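Local coordinates for zinc-type alcohol dehydrogenase-like protein YAHK (Escherichia coli, PDB 1UUF) that catalyses the NADPH-dependent reduction of a wide range of aldehydes to primary alcohols, using zinc, at residues 80-85 and 176-181; 107-112 and 312-317; 171-176 and 322-327. One frame throughout, in Å; residues are numbered along the deposited sequence.

How the interactions relate
Along the chain the six segments interleave: 80-85, 107-112, 171-176, 176-181, 312-317, then 322-327, so every pair of contacts crosses. Interaction 1, about 5 Å from the centre of the chain, carries the catalytic zinc. Interaction 2 has its centre about 10 Å away and touches it through Cys108, which packs on His82 and Cys178; it joins the GroES-like region to the Rossmann-type coenzyme region beside the metal. Interaction 3, centred about 9 Å from interaction 1, shares Leu176 with it and packs helix 317-330 on the start of helix 176-189, away from the zinc. Interactions 2 and 3 do not touch, but 312-317 leads directly into helix 317-330, which supplies 322-327.

Interaction 1 (80-85 and 176-181); sequences PGHEIV and LLCAGI. With ZN (zinc ion), chain C.
His82 and Cys178 reach the same zinc ion from the two segments, NE2 of the histidine at 2.2 Å and SG of the cysteine at 2.4 Å. The cysteine sulfur lies oblique to the imidazole ring, with Cys178 SG 3.8 Å from His82 NE2. At Cys178 the sulfur points opposite the main-chain nitrogen (chi1 -178°), which carries it from the first turn of helix 176-189 to the metal. Cys60 and a water at 2.3 Å from the zinc complete the four ligands of this catalytic site, and Tyr134 stacks on the ring of His82.

Next in the chain, Glu83 lays an extended side chain alongside Cys178, its CG 3.5 Å from Cys178 CB. The carboxylate ends at the helix backbone: Ala179 N donates to Glu83 OE2 over 3.0 Å with an N-H...O angle of 157°, meeting the oxygen nearly along its C-O axis. The other oxygen, OE1, forms a salt bridge with Arg359. On the Val85 side of this polar link, Leu177 CB rests on Glu83 CA, and Leu177 CD2 meets Val85 CG1 at 4.0 Å, the two side chains slanting across each other.

Glu83 thus ties the backbone just beyond one zinc ligand to the segment bearing another, a second-shell bond within the metal site. Both carboxylate oxygens are engaged, OE2 by Ala179 N and OE1 by Arg359, which fixes the rotation of the group, while the water on the zinc marks the position that, as in related alcohol dehydrogenases, the substrate oxygen could take.

Interaction 2 (107-112 and 312-317); sequences GCIVDS and SMIGGI
Beside the catalytic zinc, the loop after strand 308-311 of the Rossmann-type sheet meets the stretch leading into strand 109-111. Ile314 fills the middle of the contact with both of its branches. Its CG2 touches Cys108 SG at 3.7 Å, while CD1, at the end of the longer branch, lies 4.0 Å from Cys108 CB and 4.0 Å from Ile109 CG1. The longer branch starts between the backbone N and carbonyl carbon of Ile314 (chi1 56°) and then runs extended, bringing CD1 against both neighbours; the side chains of Ile109 and Ile314 pass at a slant.

The first segment lies in the GroES-like region and the second in the coenzyme-binding region, so this is a joint between the two near the cleft of a zinc-dependent alcohol dehydrogenase. Cys108 packs on zinc ligands His82 and Cys178, and Ile314 also leans on Cys178. Farther along, Val110 and Asp111 form a classic beta bulge opposite Thr131.

Ile109 continues the apolar seam toward helix 317-330. Its CD1 lies 3.9 Å from the carbonyl O of Gly315 and 4.4 Å from Ile317 CD1, a looser approach at the first turn of the helix. Gly316 is the N-cap residue there, and Glu124 OE1 accepts a hydrogen bond from Ile317 N. Met313, the residue before Ile314, packs against Ile303 of the second subunit.

Interaction 3 (171-176 and 322-327); sequences AAVAPL and EMLDFC
Met323 is the first residue of helix segment 322-327 to meet Leu176. Its CG leaves anti to the backbone N (chi1 177°), and a bend at chi3 (62°) turns the terminal methyl toward the start of helix 176-189. There Met323 CE lies 3.1 Å from the carbonyl O of Leu176, a tight approach, and 4.0 Å from Leu176 CB. The sulfur stands a little farther off, with Met323 SD 3.7 Å from the same oxygen.

Leu324 follows, touching with one branch: CD2 comes within 4.1 Å of Leu176 CD1 and also 4.1 Å of Val173 CG1. This methyl therefore bridges two residues of the other segment, and the side chains of Val173 and Leu324 run at an angle to each other.

One helical turn beyond Met323, Cys327 meets the end of Leu176 with both CB and SG. Leu176 CD1 sits 3.9 Å from Cys327 CB and 4.0 Å from Cys327 SG. In this buried, mostly apolar contact Met323 meets Leu176 near its base, Cys327 at its tip, and Leu324 alongside, near both CB and CD1.

Helix 317-330 thus packs across the join between the short helix 170-173 and helix 176-189, and Met323 also touches Ile181 and Tyr184 farther along the latter. Helix 205-216 contributes Met209 against Leu176 and Leu213 against Cys327, while Ala171 and Pro175 rest on strand 336-339.

Interaction 1 (80-85 and 176-181)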
# COMPACT_ATOMS: atom_id res chain seq x y z
N PRO A 80 -4.13 -31.99 5.50
CA PRO A 80 -4.60 -30.60 5.50
C PRO A 80 -5.77 -30.35 6.45
O PRO A 80 -6.11 -31.20 7.28
CB PRO A 80 -5.00 -30.36 4.05
CG PRO A 80 -4.29 -31.46 3.28
CD PRO A 80 -4.40 -32.62 4.20
N GLY A 81 -6.37 -29.18 6.30
CA GLY A 81 -7.51 -28.81 7.12
C GLY A 81 -7.17 -27.86 8.25
O GLY A 81 -6.43 -28.21 9.16
N HIS A 82 -7.70 -26.64 8.19
CA HIS A 82 -7.46 -25.69 9.26
C HIS A 82 -8.61 -24.71 9.50
O HIS A 82 -8.41 -23.55 9.83
CB HIS A 82 -6.13 -24.95 9.07
CG HIS A 82 -5.98 -24.21 7.78
ND1 HIS A 82 -4.75 -23.89 7.25
CD2 HIS A 82 -6.90 -23.70 6.93
CE1 HIS A 82 -4.92 -23.20 6.14
NE2 HIS A 82 -6.21 -23.08 5.92
N GLU A 83 -9.83 -25.23 9.34
CA GLU A 83 -11.07 -24.49 9.59
C GLU A 83 -11.80 -25.53 10.43
O GLU A 83 -12.81 -26.11 10.02
CB GLU A 83 -11.81 -24.20 8.28
CG GLU A 83 -11.04 -23.27 7.34
CD GLU A 83 -11.89 -22.72 6.21
OE1 GLU A 83 -12.79 -23.44 5.73
OE2 GLU A 83 -11.65 -21.56 5.79
N ILE A 84 -11.26 -25.74 11.62
CA ILE A 84 -11.71 -26.75 12.58
C ILE A 84 -12.64 -26.32 13.71
O ILE A 84 -12.40 -25.33 14.38
CB ILE A 84 -10.47 -27.41 13.24
CG1 ILE A 84 -9.56 -28.00 12.16
CG2 ILE A 84 -10.90 -28.49 14.23
CD1 ILE A 84 -8.15 -28.29 12.65
N VAL A 85 -13.71 -27.10 13.92
CA VAL A 85 -14.63 -26.85 15.02
C VAL A 85 -14.94 -28.20 15.65
O VAL A 85 -15.01 -29.22 14.96
CB VAL A 85 -15.95 -26.17 14.58
CG1 VAL A 85 -15.65 -24.80 14.02
CG2 VAL A 85 -16.68 -27.04 13.56
N LEU A 176 -15.36 -19.98 9.24
CA LEU A 176 -15.00 -18.71 9.85
C LEU A 176 -13.56 -18.74 10.35
O LEU A 176 -12.89 -17.71 10.38
CB LEU A 176 -15.94 -18.39 11.01
CG LEU A 176 -17.42 -18.18 10.67
CD1 LEU A 176 -18.19 -17.79 11.93
CD2 LEU A 176 -17.56 -17.09 9.62
N LEU A 177 -13.09 -19.92 10.74
CA LEU A 177 -11.74 -20.07 11.27
C LEU A 177 -10.59 -19.70 10.33
O LEU A 177 -9.45 -19.54 10.77
CB LEU A 177 -11.56 -21.49 11.82
CG LEU A 177 -12.17 -21.72 13.22
CD1 LEU A 177 -11.50 -20.81 14.24
CD2 LEU A 177 -13.67 -21.45 13.19
N CYS A 178 -10.88 -19.59 9.04
CA CYS A 178 -9.85 -19.15 8.09
C CYS A 178 -10.47 -18.17 7.10
O CYS A 178 -10.11 -16.99 7.09
CB CYS A 178 -9.21 -20.30 7.32
SG CYS A 178 -7.91 -19.64 6.19
N ALA A 179 -11.39 -18.65 6.27
CA ALA A 179 -12.03 -17.78 5.29
C ALA A 179 -12.61 -16.56 6.00
O ALA A 179 -12.49 -15.43 5.52
CB ALA A 179 -13.12 -18.53 4.55
N GLY A 180 -13.24 -16.79 7.15
CA GLY A 180 -13.84 -15.69 7.88
C GLY A 180 -12.83 -14.67 8.38
O GLY A 180 -12.89 -13.49 8.03
N ILE A 181 -11.88 -15.11 9.20
CA ILE A 181 -10.90 -14.18 9.74
C ILE A 181 -10.04 -13.53 8.66
O ILE A 181 -9.65 -12.37 8.79
CB ILE A 181 -10.01 -14.86 10.81
CG1 ILE A 181 -9.05 -13.84 11.43
CG2 ILE A 181 -9.24 -16.02 10.20
CD1 ILE A 181 -9.75 -12.68 12.14
ZN ZN C . -7.08 -21.41 4.81
O HOH W 1 -5.24 -20.25 4.10

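Interaction 2 (107-112 and 312-317)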
# COMPACT_ATOMS: atom_id res chain seq x y z
N GLY A 107 -7.92 -22.48 14.03
CA GLY A 107 -7.70 -21.95 12.70
C GLY A 107 -6.39 -22.43 12.08
O GLY A 107 -6.03 -23.60 12.19
N CYS A 108 -5.67 -21.50 11.45
CA CYS A 108 -4.41 -21.82 10.78
C CYS A 108 -3.19 -21.87 11.69
O CYS A 108 -2.13 -22.34 11.27
CB CYS A 108 -4.13 -20.80 9.68
SG CYS A 108 -5.38 -20.71 8.40
N ILE A 109 -3.35 -21.40 12.92
CA ILE A 109 -2.25 -21.34 13.89
C ILE A 109 -2.43 -22.27 15.08
O ILE A 109 -3.50 -22.27 15.71
CB ILE A 109 -2.12 -19.93 14.48
CG1 ILE A 109 -2.12 -18.88 13.37
CG2 ILE A 109 -0.85 -19.84 15.33
CD1 ILE A 109 -2.23 -17.46 13.88
N VAL A 110 -1.40 -23.05 15.40
CA VAL A 110 -1.47 -23.92 16.58
C VAL A 110 -0.39 -23.55 17.60
O VAL A 110 -0.41 -24.04 18.73
CB VAL A 110 -1.35 -25.43 16.22
CG1 VAL A 110 -2.63 -25.90 15.53
CG2 VAL A 110 -0.14 -25.68 15.35
N ASP A 111 0.53 -22.67 17.21
CA ASP A 111 1.57 -22.21 18.13
C ASP A 111 2.37 -21.05 17.53
O ASP A 111 2.31 -20.80 16.33
CB ASP A 111 2.53 -23.36 18.49
CG ASP A 111 3.09 -23.24 19.91
OD1 ASP A 111 2.87 -22.19 20.56
OD2 ASP A 111 3.76 -24.19 20.37
N SER A 112 3.09 -20.33 18.38
CA SER A 112 3.93 -19.22 17.93
C SER A 112 5.00 -19.01 19.00
O SER A 112 4.95 -19.64 20.07
CB SER A 112 3.11 -17.94 17.71
OG SER A 112 2.56 -17.44 18.91
N SER A 312 -2.70 -9.08 3.29
CA SER A 312 -3.08 -9.45 4.65
C SER A 312 -3.34 -10.95 4.67
O SER A 312 -3.80 -11.51 3.67
CB SER A 312 -4.34 -8.70 5.08
OG SER A 312 -4.75 -9.07 6.38
N MET A 313 -3.02 -11.61 5.77
CA MET A 313 -3.32 -13.04 5.86
C MET A 313 -3.92 -13.37 7.23
O MET A 313 -3.45 -12.89 8.27
CB MET A 313 -2.09 -13.90 5.57
CG MET A 313 -0.90 -13.72 6.48
SD MET A 313 0.31 -15.03 6.15
CE MET A 313 0.25 -15.93 7.70
N ILE A 314 -4.97 -14.18 7.19
CA ILE A 314 -5.72 -14.59 8.37
C ILE A 314 -5.81 -13.49 9.42
O ILE A 314 -6.09 -12.34 9.09
CB ILE A 314 -5.15 -15.89 8.99
CG1 ILE A 314 -3.67 -15.74 9.32
CG2 ILE A 314 -5.35 -17.02 8.01
CD1 ILE A 314 -3.08 -16.97 10.00
N GLY A 315 -5.59 -13.85 10.68
CA GLY A 315 -5.65 -12.87 11.75
C GLY A 315 -5.04 -13.46 13.00
O GLY A 315 -4.83 -14.67 13.07
N GLY A 316 -4.74 -12.62 13.99
CA GLY A 316 -4.17 -13.11 15.23
C GLY A 316 -5.26 -13.81 16.02
O GLY A 316 -6.43 -13.77 15.64
N ILE A 317 -4.90 -14.45 17.13
CA ILE A 317 -5.91 -15.16 17.91
C ILE A 317 -6.95 -14.24 18.54
O ILE A 317 -8.15 -14.49 18.42
CB ILE A 317 -5.27 -16.05 19.00
CG1 ILE A 317 -4.27 -17.03 18.35
CG2 ILE A 317 -6.35 -16.85 19.71
CD1 ILE A 317 -4.90 -18.00 17.36

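Interaction 3 (171-176 and 322-327)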
# COMPACT_ATOMS: atom_id res chain seq x y z
N ALA A 171 -21.21 -26.70 11.97
CA ALA A 171 -20.63 -26.93 10.65
C ALA A 171 -20.48 -25.64 9.85
O ALA A 171 -19.46 -25.44 9.18
CB ALA A 171 -21.48 -27.91 9.87
N ALA A 172 -21.49 -24.78 9.92
CA ALA A 172 -21.46 -23.52 9.18
C ALA A 172 -20.49 -22.51 9.79
O ALA A 172 -20.12 -21.53 9.14
CB ALA A 172 -22.87 -22.93 9.12
N VAL A 173 -20.09 -22.75 11.03
CA VAL A 173 -19.14 -21.87 11.71
C VAL A 173 -17.71 -22.20 11.30
O VAL A 173 -16.83 -21.34 11.29
CB VAL A 173 -19.27 -22.02 13.25
CG1 VAL A 173 -18.13 -21.30 13.95
CG2 VAL A 173 -20.61 -21.46 13.71
N ALA A 174 -17.48 -23.46 10.95
CA ALA A 174 -16.15 -23.94 10.58
C ALA A 174 -15.33 -23.02 9.66
O ALA A 174 -14.21 -22.65 9.99
CB ALA A 174 -16.25 -25.34 9.97
N PRO A 175 -15.89 -22.63 8.49
CA PRO A 175 -15.15 -21.75 7.57
C PRO A 175 -14.73 -20.40 8.15
O PRO A 175 -13.84 -19.73 7.62
CB PRO A 175 -16.11 -21.60 6.39
CG PRO A 175 -16.90 -22.88 6.43
CD PRO A 175 -17.18 -23.01 7.91
N LEU A 176 -15.36 -19.98 9.24
CA LEU A 176 -15.00 -18.71 9.85
C LEU A 176 -13.56 -18.74 10.35
O LEU A 176 -12.89 -17.71 10.38
CB LEU A 176 -15.94 -18.39 11.01
CG LEU A 176 -17.42 -18.18 10.67
CD1 LEU A 176 -18.19 -17.79 11.93
CD2 LEU A 176 -17.56 -17.09 9.62
N GLU A 322 -12.63 -12.34 18.59
CA GLU A 322 -13.54 -11.20 18.46
C GLU A 322 -14.50 -11.46 17.31
O GLU A 322 -15.70 -11.21 17.42
CB GLU A 322 -12.74 -9.92 18.17
CG GLU A 322 -13.60 -8.67 18.05
CD GLU A 322 -12.81 -7.48 17.54
OE1 GLU A 322 -12.73 -7.30 16.30
OE2 GLU A 322 -12.26 -6.73 18.37
N MET A 323 -13.96 -11.97 16.21
CA MET A 323 -14.77 -12.27 15.04
C MET A 323 -15.84 -13.31 15.36
O MET A 323 -17.00 -13.15 14.99
CB MET A 323 -13.89 -12.80 13.91
CG MET A 323 -14.68 -13.21 12.68
SD MET A 323 -13.74 -14.30 11.62
CE MET A 323 -13.47 -15.71 12.74
N LEU A 324 -15.44 -14.38 16.05
CA LEU A 324 -16.39 -15.42 16.40
C LEU A 324 -17.51 -14.88 17.29
O LEU A 324 -18.68 -15.24 17.10
CB LEU A 324 -15.66 -16.57 17.09
CG LEU A 324 -14.81 -17.41 16.13
CD1 LEU A 324 -13.94 -18.38 16.90
CD2 LEU A 324 -15.72 -18.15 15.16
N ASP A 325 -17.16 -14.03 18.24
CA ASP A 325 -18.16 -13.45 19.14
C ASP A 325 -19.12 -12.56 18.34
O ASP A 325 -20.34 -12.63 18.51
CB ASP A 325 -17.49 -12.61 20.23
CG ASP A 325 -16.60 -13.44 21.15
OD1 ASP A 325 -16.75 -14.68 21.17
OD2 ASP A 325 -15.77 -12.84 21.87
N PHE A 326 -18.55 -11.74 17.47
CA PHE A 326 -19.30 -10.84 16.60
C PHE A 326 -20.27 -11.64 15.73
O PHE A 326 -21.45 -11.32 15.61
CB PHE A 326 -18.32 -10.05 15.72
CG PHE A 326 -18.98 -9.14 14.71
CD1 PHE A 326 -19.44 -7.88 15.08
CD2 PHE A 326 -19.11 -9.54 13.39
CE1 PHE A 326 -20.02 -7.03 14.14
CE2 PHE A 326 -19.68 -8.70 12.44
CZ PHE A 326 -20.14 -7.44 12.81
N CYS A 327 -19.76 -12.71 15.12
CA CYS A 327 -20.59 -13.54 14.26
C CYS A 327 -21.68 -14.25 15.06
O CYS A 327 -22.80 -14.44 14.57
CB CYS A 327 -19.73 -14.57 13.52
SG CYS A 327 -18.70 -13.82 12.23